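Local coordinates for protein putative epimerase (Burkholderia cenocepacia, PDB 4LW8) that probably catalyses the NAD(P)-dependent epimerisation, or a related conversion, of a nucleotide sugar used in lipopolysaccharide O-antigen biosynthesis, at residues A204-N209 / Y270-T275; A262-I267 / E310-M315; P185-G190 / R222-V227. All blocks are in the same frame, centred on the assembly; numbering follows the deposited sequence.

Following the chain from the N terminus, strand 180-189 opens interaction 3 with residues 185-190, and helix 198-207 then opens interaction 1 with residues 204-209. Residues 222-227 close interaction 3 as a neighbouring parallel strand. Helix 257-268 next opens interaction 2, the loop leading into strand 273-276 closes interaction 1, and helix 308-321 closes interaction 2. Interaction 1 therefore crosses both others, whereas interactions 3 and 2 lie in series. Tyr206 and Ser265 join interaction 1 to interaction 2 through a probable hydrogen bond; Thr311 and Asp226 do the same for interactions 2 and 3. Together the contacts tie three helices and a two-stranded sheet to the large mixed sheet.

Interaction 1. Residues A204-N209 / Y270-T275; sequences AHYARN and YVIDVT
Tyr206 reaches from the last turn of helix 198-207 to Tyr270 and Ile272, just where that helix ends in a Schellman motif with Asn209, at positive phi, as its C-prime residue. One hydrogen bond spans the contact: Ile272 N donates to Tyr206 OH at 3.1 Å, with a nearly straight N-H...O angle of 170°. The same hydroxyl is hydrogen-bonded to Ser265 on helix 257-268, so the buried phenol is held from two parts of the fold.

The rings of Tyr206 and Tyr270 meet obliquely, their planes 48° apart and centroids 5.1 Å apart. Tyr206 CE1 lies over one face of the Tyr270 ring, offset toward its rim, while Tyr270 O comes in at the edge of the Tyr206 ring, 3.3 Å from its CE1.

Apolar contacts flank this pair. Ile272 CG2 packs 3.6 Å from Tyr206 CZ, and the other branch, its CG1 anti to the backbone N, carries Ile272 CD1 to 3.8 Å from His205 CB. Ile272 also touches Ile213, on the strand that pairs in parallel with 273-276, and thus lies between helix and sheet.

At the helix end, Tyr270 CG sits between its backbone N and carbonyl carbon (chi1 81°), directing the ring toward Asn209 and the Schellman turn. Its hydroxyl hydrogen-bonds Ala210 O and lies 3.2 Å from Asn209 CA.

Interaction 2. Residues A262-I267 / E310-M315; sequences AMLSRI and ETLRWM
Leu312 and Ile267 carry the packing between helices 257-268 and 308-321. Leu312 meets three side chains with two different parts of itself. Its CD1 is 3.9 Å from Met263 SD, on a methionine chain that runs extended beyond CG. Its CB is approached by two branch tips, Leu264 CD2 at 4.1 Å and Ile267 CD1 at 4.0 Å. Both Met263 and Leu264 cross the leucine at about a right angle.

Ile267 also packs on Arg313. With CG anti to the backbone N (chi1 -171°), the arginine chain extends away from its own helix axis and bends at chi3 (-69°), which brings the guanidinium over Ile267. Ile267 CG1 lies over one face of that group, offset toward its rim and 3.7 Å from Arg313 NH2, while Ile267 CG2 is 4.0 Å from Arg313 NH1. Ile267 CD1, besides meeting Leu312, rests against the arginine backbone, 3.8 Å from Arg313 N.

The helix axes are 10.0 Å apart at closest approach and cross at -50°, a value consistent with ridges-into-grooves packing of rows spaced four residues apart, such as Met263 and Ile267.

Helix 198-207 closes the inner side of the pair, with Leu202 and Tyr206 on Leu264 and Val203 on Leu312. On the far side of helix 308-321, Thr311 hydrogen-bonds Asp226 and Trp314 forms a cation-pi pair with Arg228, which anchors the helix to the start of helix 227-240.

No hydrogen bond joins the two segments. Dispersion and close fit hold them together, and Arg313 probably shields the exposed margin of Ile267 with its flat face, spending none of its N-H groups on residues 262-267.

Interaction 3. Residues P185-G190 / R222-V227; sequences PFNYTG and RDFSDV
Asn187 and Ser225 share the shortest direct bond: Ser225 N donates to Asn187 O at 2.8 Å. Asn187 also uses its amide, ND2 reaching Asp223 O at 3.1 Å with the acceptor in the amide plane and an N-H...O angle of 162°. Further along, Thr189 N bonds Ser225 O at 3.0 Å, nearly along the C=O axis, and Val227 N bonds Thr189 O at 2.9 Å. A water joins the two segments, hydrogen-bonded to Asn187 O, to Asp223 OD1 (2.6 Å) and to Ser225 OG (2.7 Å). Asp223 OD1 has a further partner in Ser251.

This ladder pairs parallel strands 180-189 and 221-226 of the large sheet in the Rossmann-type fold of the epimerase/dehydratase family. Its last bond comes from Val227, the first residue of helix 227-240, which Asp226 N-caps; that carboxylate also forms a salt bridge with Arg228.

Tyr188 and Ser225 point to one face of the sheet, where Tyr188 CE1 packs 3.8 Å from Val227 CG2 and the tyrosine hydroxyl bonds Thr30. On the face carrying Asn187 and Phe224, Asn187 CB lies 3.6 Å from Phe224 CD1. Leu199 of helix 198-207 and Leu308 of helix 308-321 cover Phe224.

Interaction 1. Residues A204-N209 / Y270-T275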
ATOM      1  N   ALA A 204     -33.523  -7.548   5.599  1.00 30.02           N
ATOM      2  CA  ALA A 204     -34.444  -7.456   4.466  1.00 31.42           C
ATOM      3  C   ALA A 204     -35.272  -8.730   4.331  1.00 34.18           C
ATOM      4  O   ALA A 204     -36.477  -8.674   4.082  1.00 39.27           O
ATOM      5  CB  ALA A 204     -33.692  -7.176   3.175  1.00 28.77           C
ATOM      6  N   HIS A 205     -34.630  -9.879   4.513  1.00 30.27           N
ATOM      7  CA  HIS A 205     -35.353 -11.141   4.423  1.00 35.57           C
ATOM      8  C   HIS A 205     -36.390 -11.262   5.536  1.00 42.50           C
ATOM      9  O   HIS A 205     -37.550 -11.584   5.274  1.00 42.49           O
ATOM     10  CB  HIS A 205     -34.404 -12.344   4.475  1.00 32.71           C
ATOM     11  CG  HIS A 205     -33.703 -12.625   3.181  1.00 31.22           C
ATOM     12  ND1 HIS A 205     -32.778 -11.764   2.624  1.00 28.96           N
ATOM     13  CD2 HIS A 205     -33.805 -13.671   2.324  1.00 31.54           C
ATOM     14  CE1 HIS A 205     -32.325 -12.279   1.495  1.00 36.52           C
ATOM     15  NE2 HIS A 205     -32.942 -13.430   1.284  1.00 36.90           N
ATOM     16  N   TYR A 206     -35.984 -11.005   6.775  1.00 38.11           N
ATOM     17  CA  TYR A 206     -36.919 -11.141   7.883  1.00 36.43           C
ATOM     18  C   TYR A 206     -38.034 -10.105   7.804  1.00 37.47           C
ATOM     19  O   TYR A 206     -39.180 -10.389   8.154  1.00 37.48           O
ATOM     20  CB  TYR A 206     -36.197 -11.019   9.224  1.00 31.95           C
ATOM     21  CG  TYR A 206     -35.770 -12.338   9.833  1.00 34.88           C
ATOM     22  CD1 TYR A 206     -36.685 -13.141  10.516  1.00 36.43           C
ATOM     23  CD2 TYR A 206     -34.454 -12.769   9.751  1.00 33.52           C
ATOM     24  CE1 TYR A 206     -36.298 -14.345  11.090  1.00 42.43           C
ATOM     25  CE2 TYR A 206     -34.054 -13.977  10.325  1.00 35.90           C
ATOM     26  CZ  TYR A 206     -34.980 -14.759  10.988  1.00 41.63           C
ATOM     27  OH  TYR A 206     -34.589 -15.944  11.559  1.00 44.91           O
ATOM     28  N   ALA A 207     -37.706  -8.919   7.302  1.00 36.78           N
ATOM     29  CA  ALA A 207     -38.672  -7.826   7.252  1.00 40.10           C
ATOM     30  C   ALA A 207     -39.844  -8.152   6.340  1.00 43.11           C
ATOM     31  O   ALA A 207     -40.973  -7.727   6.599  1.00 41.52           O
ATOM     32  CB  ALA A 207     -37.989  -6.527   6.803  1.00 41.70           C
ATOM     33  N   ARG A 208     -39.577  -8.891   5.265  1.00 40.70           N
ATOM     34  CA  ARG A 208     -40.627  -9.271   4.320  1.00 42.33           C
ATOM     35  C   ARG A 208     -41.087 -10.718   4.564  1.00 45.51           C
ATOM     36  O   ARG A 208     -41.705 -11.347   3.699  1.00 45.76           O
ATOM     37  CB  ARG A 208     -40.141  -9.100   2.880  1.00 41.16           C
ATOM     38  CG  ARG A 208     -39.071 -10.091   2.479  1.00 43.87           C
ATOM     39  CD  ARG A 208     -38.530  -9.832   1.088  1.00 49.84           C
ATOM     40  NE  ARG A 208     -37.771 -10.991   0.636  1.00 59.00           N
ATOM     41  CZ  ARG A 208     -36.459 -11.021   0.431  1.00 63.28           C
ATOM     42  NH1 ARG A 208     -35.712  -9.933   0.615  1.00 62.55           N
ATOM     43  NH2 ARG A 208     -35.896 -12.156   0.028  1.00 60.39           N
ATOM     44  N   ASN A 209     -40.762 -11.244   5.741  1.00 47.97           N
ATOM     45  CA  ASN A 209     -41.125 -12.608   6.124  1.00 45.46           C
ATOM     46  C   ASN A 209     -40.698 -13.665   5.114  1.00 37.97           C
ATOM     47  O   ASN A 209     -41.459 -14.585   4.819  1.00 39.38           O
ATOM     48  CB  ASN A 209     -42.641 -12.711   6.338  1.00 47.95           C
ATOM     49  CG  ASN A 209     -43.137 -11.797   7.432  1.00 55.26           C
ATOM     50  OD1 ASN A 209     -42.761 -11.936   8.598  1.00 56.95           O
ATOM     51  ND2 ASN A 209     -43.985 -10.844   7.061  1.00 63.88           N
ATOM     52  N   TYR A 270     -40.544 -15.528  13.981  1.00 45.52           N
ATOM     53  CA  TYR A 270     -40.445 -16.798  13.281  1.00 48.03           C
ATOM     54  C   TYR A 270     -38.982 -17.101  12.979  1.00 46.67           C
ATOM     55  O   TYR A 270     -38.135 -16.213  13.023  1.00 44.06           O
ATOM     56  CB  TYR A 270     -41.276 -16.789  11.990  1.00 44.89           C
ATOM     57  CG  TYR A 270     -40.604 -16.124  10.808  1.00 45.00           C
ATOM     58  CD1 TYR A 270     -40.651 -14.748  10.645  1.00 46.14           C
ATOM     59  CD2 TYR A 270     -39.947 -16.877   9.837  1.00 46.67           C
ATOM     60  CE1 TYR A 270     -40.049 -14.131   9.563  1.00 44.68           C
ATOM     61  CE2 TYR A 270     -39.333 -16.262   8.743  1.00 41.21           C
ATOM     62  CZ  TYR A 270     -39.393 -14.889   8.615  1.00 42.53           C
ATOM     63  OH  TYR A 270     -38.798 -14.259   7.543  1.00 35.50           O
ATOM     64  N   VAL A 271     -38.696 -18.350  12.645  1.00 40.09           N
ATOM     65  CA  VAL A 271     -37.329 -18.771  12.380  1.00 46.03           C
ATOM     66  C   VAL A 271     -37.159 -18.979  10.883  1.00 49.13           C
ATOM     67  O   VAL A 271     -37.838 -19.808  10.278  1.00 47.21           O
ATOM     68  CB  VAL A 271     -36.984 -20.063  13.153  1.00 45.05           C
ATOM     69  CG1 VAL A 271     -35.602 -20.579  12.784  1.00 38.75           C
ATOM     70  CG2 VAL A 271     -37.114 -19.831  14.655  1.00 42.73           C
ATOM     71  N   ILE A 272     -36.281 -18.194  10.270  1.00 44.14           N
ATOM     72  CA  ILE A 272     -36.087 -18.323   8.835  1.00 42.14           C
ATOM     73  C   ILE A 272     -35.342 -19.632   8.556  1.00 44.63           C
ATOM     74  O   ILE A 272     -34.525 -20.081   9.362  1.00 42.82           O
ATOM     75  CB  ILE A 272     -35.335 -17.109   8.245  1.00 40.99           C
ATOM     76  CG1 ILE A 272     -35.567 -17.014   6.737  1.00 37.50           C
ATOM     77  CG2 ILE A 272     -33.841 -17.152   8.582  1.00 38.83           C
ATOM     78  CD1 ILE A 272     -35.122 -15.696   6.134  1.00 31.86           C
ATOM     79  N   ASP A 273     -35.638 -20.259   7.424  1.00 35.78           N
ATOM     80  CA  ASP A 273     -34.962 -21.497   7.086  1.00 38.33           C
ATOM     81  C   ASP A 273     -33.647 -21.142   6.389  1.00 42.59           C
ATOM     82  O   ASP A 273     -33.607 -20.262   5.533  1.00 49.93           O
ATOM     83  CB  ASP A 273     -35.843 -22.398   6.206  1.00 37.88           C
ATOM     84  CG  ASP A 273     -35.400 -23.863   6.245  1.00 48.62           C
ATOM     85  OD1 ASP A 273     -34.840 -24.274   7.273  1.00 48.08           O
ATOM     86  OD2 ASP A 273     -35.604 -24.602   5.259  1.00 46.23           O
ATOM     87  N   VAL A 274     -32.566 -21.792   6.802  1.00 41.04           N
ATOM     88  CA  VAL A 274     -31.233 -21.500   6.279  1.00 43.03           C
ATOM     89  C   VAL A 274     -30.649 -22.630   5.427  1.00 44.44           C
ATOM     90  O   VAL A 274     -30.679 -23.788   5.821  1.00 47.29           O
ATOM     91  CB  VAL A 274     -30.268 -21.197   7.434  1.00 43.49           C
ATOM     92  CG1 VAL A 274     -28.846 -20.974   6.910  1.00 37.01           C
ATOM     93  CG2 VAL A 274     -30.777 -19.985   8.212  1.00 32.57           C
ATOM     94  N   THR A 275     -30.143 -22.267   4.250  1.00 51.22           N
ATOM     95  CA  THR A 275     -29.386 -23.157   3.362  1.00 54.10           C
ATOM     96  C   THR A 275     -27.920 -22.765   3.399  1.00 57.28           C
ATOM     97  O   THR A 275     -27.594 -21.578   3.371  1.00 55.11           O
ATOM     98  CB  THR A 275     -29.884 -23.090   1.896  1.00 49.21           C
ATOM     99  OG1 THR A 275     -31.135 -23.765   1.777  1.00 49.90           O
ATOM    100  CG2 THR A 275     -28.907 -23.765   0.957  1.00 61.70           C
TER

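Interaction 2. Residues A262-I267 / E310-M315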
ATOM      1  N   ALA A 262     -30.846 -15.717  15.660  1.00 38.51           N
ATOM      2  CA  ALA A 262     -31.708 -15.915  16.822  1.00 40.84           C
ATOM      3  C   ALA A 262     -32.351 -14.597  17.271  1.00 42.36           C
ATOM      4  O   ALA A 262     -33.518 -14.578  17.668  1.00 39.97           O
ATOM      5  CB  ALA A 262     -30.929 -16.545  17.957  1.00 40.60           C
ATOM      6  N   MET A 263     -31.593 -13.501  17.191  1.00 40.17           N
ATOM      7  CA  MET A 263     -32.105 -12.170  17.538  1.00 39.96           C
ATOM      8  C   MET A 263     -33.233 -11.737  16.613  1.00 41.43           C
ATOM      9  O   MET A 263     -34.232 -11.150  17.047  1.00 38.21           O
ATOM     10  CB  MET A 263     -30.989 -11.124  17.486  1.00 36.17           C
ATOM     11  CG  MET A 263     -30.003 -11.170  18.643  1.00 36.01           C
ATOM     12  SD  MET A 263     -28.647  -9.985  18.422  1.00 48.87           S
ATOM     13  CE  MET A 263     -27.636 -10.421  19.824  1.00 72.18           C
ATOM     14  N   LEU A 264     -33.047 -12.001  15.326  1.00 37.34           N
ATOM     15  CA  LEU A 264     -34.017 -11.589  14.331  1.00 38.23           C
ATOM     16  C   LEU A 264     -35.254 -12.462  14.407  1.00 41.68           C
ATOM     17  O   LEU A 264     -36.369 -11.977  14.202  1.00 38.15           O
ATOM     18  CB  LEU A 264     -33.398 -11.627  12.934  1.00 33.80           C
ATOM     19  CG  LEU A 264     -32.392 -10.502  12.647  1.00 28.79           C
ATOM     20  CD1 LEU A 264     -31.553 -10.834  11.422  1.00 27.42           C
ATOM     21  CD2 LEU A 264     -33.119  -9.168  12.448  1.00 29.00           C
ATOM     22  N   SER A 265     -35.059 -13.744  14.721  1.00 34.81           N
ATOM     23  CA  SER A 265     -36.183 -14.651  14.926  1.00 39.32           C
ATOM     24  C   SER A 265     -37.071 -14.149  16.060  1.00 46.86           C
ATOM     25  O   SER A 265     -38.297 -14.183  15.955  1.00 48.49           O
ATOM     26  CB  SER A 265     -35.699 -16.075  15.228  1.00 38.59           C
ATOM     27  OG  SER A 265     -35.052 -16.650  14.093  1.00 44.84           O
ATOM     28  N   ARG A 266     -36.447 -13.681  17.140  1.00 46.88           N
ATOM     29  CA  ARG A 266     -37.193 -13.156  18.286  1.00 50.95           C
ATOM     30  C   ARG A 266     -37.938 -11.881  17.896  1.00 47.84           C
ATOM     31  O   ARG A 266     -39.088 -11.678  18.290  1.00 49.30           O
ATOM     32  CB  ARG A 266     -36.256 -12.883  19.468  1.00 49.25           C
ATOM     33  N   ILE A 267     -37.287 -11.049  17.083  1.00 42.10           N
ATOM     34  CA  ILE A 267     -37.872  -9.790  16.628  1.00 45.61           C
ATOM     35  C   ILE A 267     -39.035 -10.016  15.650  1.00 52.62           C
ATOM     36  O   ILE A 267     -40.094  -9.393  15.768  1.00 53.81           O
ATOM     37  CB  ILE A 267     -36.813  -8.900  15.954  1.00 40.94           C
ATOM     38  CG1 ILE A 267     -35.798  -8.400  16.986  1.00 40.54           C
ATOM     39  CG2 ILE A 267     -37.462  -7.716  15.255  1.00 36.96           C
ATOM     40  CD1 ILE A 267     -34.513  -7.831  16.374  1.00 33.90           C
ATOM     41  N   GLU A 310     -30.950  -4.114  19.562  1.00 42.14           N
ATOM     42  CA  GLU A 310     -31.588  -2.809  19.368  1.00 39.50           C
ATOM     43  C   GLU A 310     -31.318  -2.285  17.938  1.00 35.39           C
ATOM     44  O   GLU A 310     -32.221  -1.833  17.243  1.00 35.83           O
ATOM     45  CB  GLU A 310     -31.074  -1.800  20.391  1.00 42.78           C
ATOM     46  CG  GLU A 310     -31.715  -0.429  20.282  1.00 54.29           C
ATOM     47  CD  GLU A 310     -31.251   0.530  21.373  1.00 61.84           C
ATOM     48  OE1 GLU A 310     -30.968   0.068  22.503  1.00 61.34           O
ATOM     49  OE2 GLU A 310     -31.178   1.750  21.096  1.00 59.84           O
ATOM     50  N   THR A 311     -30.067  -2.366  17.505  1.00 37.36           N
ATOM     51  CA  THR A 311     -29.699  -1.999  16.141  1.00 34.20           C
ATOM     52  C   THR A 311     -30.540  -2.757  15.114  1.00 35.59           C
ATOM     53  O   THR A 311     -31.062  -2.172  14.163  1.00 34.09           O
ATOM     54  CB  THR A 311     -28.214  -2.296  15.865  1.00 31.90           C
ATOM     55  OG1 THR A 311     -27.394  -1.606  16.816  1.00 32.60           O
ATOM     56  CG2 THR A 311     -27.827  -1.892  14.432  1.00 24.32           C
ATOM     57  N   LEU A 312     -30.669  -4.064  15.310  1.00 34.42           N
ATOM     58  CA  LEU A 312     -31.385  -4.894  14.357  1.00 32.80           C
ATOM     59  C   LEU A 312     -32.883  -4.570  14.361  1.00 35.17           C
ATOM     60  O   LEU A 312     -33.519  -4.573  13.310  1.00 37.70           O
ATOM     61  CB  LEU A 312     -31.147  -6.377  14.655  1.00 36.25           C
ATOM     62  CG  LEU A 312     -29.733  -6.909  14.376  1.00 34.01           C
ATOM     63  CD1 LEU A 312     -29.528  -8.298  14.979  1.00 30.94           C
ATOM     64  CD2 LEU A 312     -29.457  -6.932  12.880  1.00 28.53           C
ATOM     65  N   ARG A 313     -33.442  -4.284  15.532  1.00 35.92           N
ATOM     66  CA  ARG A 313     -34.868  -3.961  15.620  1.00 36.62           C
ATOM     67  C   ARG A 313     -35.124  -2.636  14.914  1.00 43.29           C
ATOM     68  O   ARG A 313     -36.111  -2.473  14.196  1.00 38.16           O
ATOM     69  CB  ARG A 313     -35.338  -3.886  17.074  1.00 41.37           C
ATOM     70  CG  ARG A 313     -36.857  -3.775  17.202  1.00 54.04           C
ATOM     71  CD  ARG A 313     -37.328  -3.765  18.648  1.00 58.00           C
ATOM     72  NE  ARG A 313     -37.147  -5.055  19.315  1.00 62.85           N
ATOM     73  CZ  ARG A 313     -37.986  -6.086  19.211  1.00 59.93           C
ATOM     74  NH1 ARG A 313     -39.069  -5.991  18.449  1.00 59.66           N
ATOM     75  NH2 ARG A 313     -37.740  -7.213  19.866  1.00 52.30           N
ATOM     76  N   TRP A 314     -34.210  -1.699  15.136  1.00 43.39           N
ATOM     77  CA  TRP A 314     -34.216  -0.405  14.478  1.00 38.85           C
ATOM     78  C   TRP A 314     -34.309  -0.583  12.962  1.00 38.12           C
ATOM     79  O   TRP A 314     -35.152   0.033  12.308  1.00 36.44           O
ATOM     80  CB  TRP A 314     -32.954   0.357  14.874  1.00 38.39           C
ATOM     81  CG  TRP A 314     -32.704   1.666  14.182  1.00 38.41           C
ATOM     82  CD1 TRP A 314     -33.590   2.694  14.007  1.00 45.45           C
ATOM     83  CD2 TRP A 314     -31.457   2.118  13.646  1.00 35.09           C
ATOM     84  NE1 TRP A 314     -32.975   3.744  13.363  1.00 35.02           N
ATOM     85  CE2 TRP A 314     -31.665   3.419  13.137  1.00 33.39           C
ATOM     86  CE3 TRP A 314     -30.185   1.544  13.537  1.00 32.40           C
ATOM     87  CZ2 TRP A 314     -30.649   4.151  12.521  1.00 36.57           C
ATOM     88  CZ3 TRP A 314     -29.173   2.279  12.932  1.00 34.92           C
ATOM     89  CH2 TRP A 314     -29.412   3.562  12.428  1.00 27.58           C
ATOM     90  N   MET A 315     -33.467  -1.463  12.419  1.00 33.13           N
ATOM     91  CA  MET A 315     -33.423  -1.725  10.975  1.00 36.18           C
ATOM     92  C   MET A 315     -34.682  -2.453  10.467  1.00 39.37           C
ATOM     93  O   MET A 315     -35.213  -2.120   9.403  1.00 36.84           O
ATOM     94  CB  MET A 315     -32.158  -2.531  10.631  1.00 26.84           C
ATOM     95  CG  MET A 315     -30.848  -1.767  10.933  1.00 26.79           C
ATOM     96  SD  MET A 315     -29.362  -2.800  10.907  1.00 30.59           S
ATOM     97  CE  MET A 315     -29.318  -3.342   9.200  1.00 27.33           C
TER

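Interaction 3. Residues P185-G190 / R222-V227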
ATOM      1  N   PRO A 185     -12.478   1.139  11.423  1.00 22.24           N
ATOM      2  CA  PRO A 185     -13.754   0.579  11.881  1.00 23.52           C
ATOM      3  C   PRO A 185     -13.845  -0.907  11.613  1.00 23.05           C
ATOM      4  O   PRO A 185     -13.429  -1.384  10.550  1.00 23.44           O
ATOM      5  CB  PRO A 185     -14.800   1.337  11.042  1.00 24.27           C
ATOM      6  CG  PRO A 185     -14.040   1.720   9.766  1.00 20.13           C
ATOM      7  CD  PRO A 185     -12.659   2.078  10.289  1.00 23.10           C
ATOM      8  N   PHE A 186     -14.377  -1.645  12.567  1.00 23.53           N
ATOM      9  CA  PHE A 186     -14.771  -3.024  12.284  1.00 28.20           C
ATOM     10  C   PHE A 186     -16.141  -2.978  11.601  1.00 28.09           C
ATOM     11  O   PHE A 186     -16.586  -1.890  11.236  1.00 28.89           O
ATOM     12  CB  PHE A 186     -14.762  -3.865  13.565  1.00 24.87           C
ATOM     13  CG  PHE A 186     -13.379  -4.299  13.975  1.00 25.84           C
ATOM     14  CD1 PHE A 186     -12.421  -3.353  14.336  1.00 25.12           C
ATOM     15  CD2 PHE A 186     -13.011  -5.647  13.930  1.00 24.77           C
ATOM     16  CE1 PHE A 186     -11.129  -3.737  14.682  1.00 29.19           C
ATOM     17  CE2 PHE A 186     -11.707  -6.049  14.275  1.00 27.93           C
ATOM     18  CZ  PHE A 186     -10.769  -5.092  14.653  1.00 25.80           C
ATOM     19  N   ASN A 187     -16.789  -4.124  11.400  1.00 25.23           N
ATOM     20  CA  ASN A 187     -18.093  -4.158  10.726  1.00 22.97           C
ATOM     21  C   ASN A 187     -19.128  -3.309  11.427  1.00 28.05           C
ATOM     22  O   ASN A 187     -19.274  -3.375  12.648  1.00 27.12           O
ATOM     23  CB  ASN A 187     -18.634  -5.593  10.633  1.00 24.13           C
ATOM     24  CG  ASN A 187     -17.580  -6.569  10.158  1.00 47.05           C
ATOM     25  OD1 ASN A 187     -17.348  -6.696   8.961  1.00 39.20           O
ATOM     26  ND2 ASN A 187     -16.905  -7.231  11.100  1.00 46.39           N
ATOM     27  N   TYR A 188     -19.879  -2.535  10.655  1.00 23.55           N
ATOM     28  CA  TYR A 188     -20.965  -1.781  11.248  1.00 26.96           C
ATOM     29  C   TYR A 188     -22.107  -1.634  10.269  1.00 25.04           C
ATOM     30  O   TYR A 188     -21.934  -1.768   9.049  1.00 25.53           O
ATOM     31  CB  TYR A 188     -20.482  -0.410  11.743  1.00 24.22           C
ATOM     32  CG  TYR A 188     -19.987   0.552  10.672  1.00 28.67           C
ATOM     33  CD1 TYR A 188     -20.850   1.481  10.092  1.00 28.05           C
ATOM     34  CD2 TYR A 188     -18.651   0.556  10.266  1.00 21.24           C
ATOM     35  CE1 TYR A 188     -20.403   2.382   9.130  1.00 23.84           C
ATOM     36  CE2 TYR A 188     -18.195   1.449   9.307  1.00 25.11           C
ATOM     37  CZ  TYR A 188     -19.077   2.364   8.743  1.00 25.49           C
ATOM     38  OH  TYR A 188     -18.626   3.259   7.798  1.00 24.22           O
ATOM     39  N   THR A 189     -23.285  -1.378  10.811  1.00 26.64           N
ATOM     40  CA  THR A 189     -24.480  -1.396   9.998  1.00 27.46           C
ATOM     41  C   THR A 189     -25.539  -0.502  10.624  1.00 28.99           C
ATOM     42  O   THR A 189     -25.310   0.107  11.671  1.00 29.36           O
ATOM     43  CB  THR A 189     -25.022  -2.832   9.824  1.00 29.90           C
ATOM     44  OG1 THR A 189     -25.999  -2.847   8.777  1.00 32.20           O
ATOM     45  CG2 THR A 189     -25.665  -3.342  11.123  1.00 30.53           C
ATOM     46  N   GLY A 190     -26.687  -0.395   9.965  1.00 22.60           N
ATOM     47  CA  GLY A 190     -27.747   0.461  10.458  1.00 26.56           C
ATOM     48  C   GLY A 190     -28.694   0.793   9.332  1.00 28.68           C
ATOM     49  O   GLY A 190     -28.506   0.314   8.210  1.00 27.71           O
ATOM     50  N   ARG A 222     -18.052 -12.438  14.492  1.00 31.20           N
ATOM     51  CA  ARG A 222     -17.401 -11.188  14.115  1.00 30.46           C
ATOM     52  C   ARG A 222     -17.955 -10.007  14.922  1.00 30.12           C
ATOM     53  O   ARG A 222     -19.050 -10.073  15.485  1.00 27.35           O
ATOM     54  CB  ARG A 222     -17.556 -10.932  12.608  1.00 31.39           C
ATOM     55  CG  ARG A 222     -16.849 -11.965  11.709  1.00 29.19           C
ATOM     56  CD  ARG A 222     -15.334 -11.962  11.912  1.00 38.52           C
ATOM     57  NE  ARG A 222     -14.644 -12.843  10.966  1.00 40.44           N
ATOM     58  CZ  ARG A 222     -14.219 -14.074  11.238  1.00 43.71           C
ATOM     59  NH1 ARG A 222     -14.392 -14.597  12.448  1.00 38.88           N
ATOM     60  NH2 ARG A 222     -13.607 -14.783  10.296  1.00 50.14           N
ATOM     61  N   ASP A 223     -17.179  -8.930  14.952  1.00 31.38           N
ATOM     62  CA  ASP A 223     -17.461  -7.722  15.723  1.00 31.34           C
ATOM     63  C   ASP A 223     -18.368  -6.797  14.910  1.00 34.53           C
ATOM     64  O   ASP A 223     -17.975  -6.338  13.838  1.00 35.64           O
ATOM     65  CB  ASP A 223     -16.128  -7.035  16.068  1.00 27.47           C
ATOM     66  CG  ASP A 223     -16.278  -5.862  17.025  1.00 35.39           C
ATOM     67  OD1 ASP A 223     -17.201  -5.034  16.863  1.00 33.85           O
ATOM     68  OD2 ASP A 223     -15.436  -5.755  17.939  1.00 33.47           O
ATOM     69  N   PHE A 224     -19.579  -6.535  15.406  1.00 30.81           N
ATOM     70  CA  PHE A 224     -20.521  -5.641  14.724  1.00 32.20           C
ATOM     71  C   PHE A 224     -20.895  -4.407  15.564  1.00 29.68           C
ATOM     72  O   PHE A 224     -21.123  -4.510  16.765  1.00 31.36           O
ATOM     73  CB  PHE A 224     -21.807  -6.381  14.358  1.00 32.17           C
ATOM     74  CG  PHE A 224     -21.622  -7.478  13.352  1.00 37.87           C
ATOM     75  CD1 PHE A 224     -21.556  -7.193  12.000  1.00 34.14           C
ATOM     76  CD2 PHE A 224     -21.555  -8.803  13.758  1.00 44.00           C
ATOM     77  CE1 PHE A 224     -21.392  -8.212  11.062  1.00 34.80           C
ATOM     78  CE2 PHE A 224     -21.403  -9.828  12.825  1.00 44.01           C
ATOM     79  CZ  PHE A 224     -21.319  -9.524  11.476  1.00 39.10           C
ATOM     80  N   SER A 225     -20.977  -3.245  14.921  1.00 27.38           N
ATOM     81  CA  SER A 225     -21.356  -2.004  15.615  1.00 24.94           C
ATOM     82  C   SER A 225     -22.506  -1.306  14.920  1.00 26.40           C
ATOM     83  O   SER A 225     -22.780  -1.530  13.735  1.00 28.95           O
ATOM     84  CB  SER A 225     -20.166  -1.026  15.704  1.00 25.94           C
ATOM     85  OG  SER A 225     -19.080  -1.589  16.422  1.00 35.25           O
ATOM     86  N   ASP A 226     -23.170  -0.450  15.676  1.00 24.54           N
ATOM     87  CA  ASP A 226     -24.188   0.443  15.168  1.00 28.11           C
ATOM     88  C   ASP A 226     -23.486   1.650  14.540  1.00 31.25           C
ATOM     89  O   ASP A 226     -22.600   2.240  15.162  1.00 32.48           O
ATOM     90  CB  ASP A 226     -25.112   0.863  16.325  1.00 27.08           C
ATOM     91  CG  ASP A 226     -26.356   1.569  15.862  1.00 30.30           C
ATOM     92  OD1 ASP A 226     -26.245   2.598  15.162  1.00 35.18           O
ATOM     93  OD2 ASP A 226     -27.454   1.088  16.214  1.00 31.74           O
ATOM     94  N   VAL A 227     -23.864   2.004  13.315  1.00 29.20           N
ATOM     95  CA  VAL A 227     -23.297   3.170  12.629  1.00 23.66           C
ATOM     96  C   VAL A 227     -23.394   4.457  13.488  1.00 28.81           C
ATOM     97  O   VAL A 227     -22.508   5.319  13.439  1.00 27.74           O
ATOM     98  CB  VAL A 227     -23.986   3.395  11.245  1.00 27.71           C
ATOM     99  CG1 VAL A 227     -25.482   3.713  11.407  1.00 24.99           C
ATOM    100  CG2 VAL A 227     -23.276   4.485  10.455  1.00 26.52           C
TER
HETATM  101  O   HOH W   1     -17.580  -3.272  14.929  1.00 25.76           O